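Local coordinates for potential RNA-dependent RNA polymerase (Human picobirnavirus, PDB 5I62), which catalyses template-directed RNA synthesis from ribonucleoside triphosphates, serving both transcription and genome replication of a small double-stranded RNA virus, at residues Ala113-Ser116 with Glu117-Gly120. Sequence-based numbering, arbitrary orientation.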
loop_
_atom_site.group_PDB
_atom_site.type_symbol
_atom_site.label_atom_id
_atom_site.label_comp_id
_atom_site.label_asym_id
_atom_site.label_seq_id
_atom_site.Cartn_x
_atom_site.Cartn_y
_atom_site.Cartn_z
ATOM N N ALA A 113 25.517 -3.503 -4.540
ATOM C CA ALA A 113 24.774 -4.657 -5.038
ATOM C C ALA A 113 23.412 -4.233 -5.587
ATOM O O ALA A 113 22.990 -4.679 -6.663
ATOM C CB ALA A 113 24.621 -5.696 -3.930
ATOM N N ALA A 114 22.725 -3.340 -4.884
ATOM C CA ALA A 114 21.420 -2.886 -5.359
ATOM C C ALA A 114 21.546 -2.160 -6.694
ATOM O O ALA A 114 20.755 -2.392 -7.619
ATOM C CB ALA A 114 20.762 -1.999 -4.308
ATOM N N LYS A 115 22.541 -1.270 -6.808
ATOM C CA LYS A 115 22.768 -0.535 -8.052
ATOM C C LYS A 115 23.074 -1.483 -9.202
ATOM O O LYS A 115 22.687 -1.232 -10.349
ATOM C CB LYS A 115 23.919 0.457 -7.881
ATOM C CG LYS A 115 23.646 1.632 -6.935
ATOM C CD LYS A 115 24.855 2.578 -6.896
ATOM C CE LYS A 115 24.722 3.604 -5.763
ATOM N NZ LYS A 115 25.889 4.557 -5.660
ATOM N N SER A 116 23.798 -2.567 -8.915
ATOM C CA SER A 116 24.203 -3.488 -9.968
ATOM C C SER A 116 23.009 -4.150 -10.629
ATOM O O SER A 116 23.090 -4.530 -11.800
ATOM C CB SER A 116 25.145 -4.548 -9.403
ATOM O OG SER A 116 26.328 -3.922 -8.965
ATOM N N GLU A 117 21.895 -4.305 -9.906
ATOM C CA GLU A 117 20.731 -4.934 -10.522
ATOM C C GLU A 117 20.163 -4.120 -11.676
ATOM O O GLU A 117 19.442 -4.677 -12.498
ATOM C CB GLU A 117 19.635 -5.195 -9.498
ATOM C CG GLU A 117 20.030 -6.156 -8.406
ATOM C CD GLU A 117 18.840 -6.574 -7.562
ATOM O OE1 GLU A 117 18.702 -6.057 -6.427
ATOM O OE2 GLU A 117 18.028 -7.405 -8.041
ATOM N N TRP A 118 20.454 -2.822 -11.760
ATOM C CA TRP A 118 19.987 -2.025 -12.889
ATOM C C TRP A 118 21.130 -1.481 -13.748
ATOM O O TRP A 118 20.976 -0.452 -14.410
ATOM C CB TRP A 118 19.041 -0.913 -12.423
ATOM C CG TRP A 118 19.504 -0.011 -11.315
ATOM C CD1 TRP A 118 20.474 0.957 -11.382
ATOM C CD2 TRP A 118 18.975 0.048 -9.984
ATOM N NE1 TRP A 118 20.588 1.604 -10.170
ATOM C CE2 TRP A 118 19.679 1.069 -9.296
ATOM C CE3 TRP A 118 17.985 -0.667 -9.303
ATOM C CZ2 TRP A 118 19.420 1.388 -7.969
ATOM C CZ3 TRP A 118 17.724 -0.343 -7.987
ATOM C CH2 TRP A 118 18.437 0.671 -7.330
ATOM N N LYS A 119 22.270 -2.168 -13.758
ATOM C CA LYS A 119 23.323 -1.893 -14.725
ATOM C C LYS A 119 22.762 -1.882 -16.142
ATOM O O LYS A 119 22.015 -2.778 -16.531
ATOM C CB LYS A 119 24.406 -2.961 -14.620
ATOM C CG LYS A 119 25.674 -2.621 -15.358
ATOM C CD LYS A 119 26.592 -1.832 -14.438
ATOM C CE LYS A 119 27.031 -2.704 -13.259
ATOM N NZ LYS A 119 27.745 -1.936 -12.184
ATOM N N GLY A 120 23.140 -0.870 -16.916
ATOM C CA GLY A 120 22.731 -0.789 -18.298
ATOM C C GLY A 120 21.337 -0.253 -18.530
ATOM O O GLY A 120 20.979 0.007 -19.688
HETATM O O HOH W 1 18.395 -3.234 -6.538
#
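Trp118 folds its indole back over the last turn of helix 108-116, laying one face on the main chain of Ala114 and Lys115. Its CG sits between the backbone N and the carbonyl carbon (chi1 52°), which turns the ring toward the helix end. Lys115 CA makes a CH-pi contact 4.0 Å from the centroid of the Trp118 five-membered ring. Over the same face lie Ala114 O, 3.7 Å from Trp118 CE3, and Lys115 O, 3.3 Å from Trp118 CD1. A small residue suits position 114, where the helix packs against Val337 of helix 327-345. Tryptophan adds an edge N-H to its flat face: NE1 hydrogen-bonds Asp283, while the long Lys115 carries NZ to a salt bridge with Glu279, both on helix 271-284.

The chain leaves the helix in a type I beta turn, Ser116-Lys119. Glu117 N bonds Ala114 O (3.2 Å), Trp118 N Lys115 O (3.1 Å) and Lys119 N Ser116 O. Glu117 CG passes Ala113 O, and the extended chain beyond offers OE1 to a salt bridge from Arg336 and a hydrogen bond from His340, which would favour the charged carboxylate. Backbone N-H groups, with a water bridging Ala114 O and Glu117 OE1, thus satisfy the last carbonyls beside the indole face.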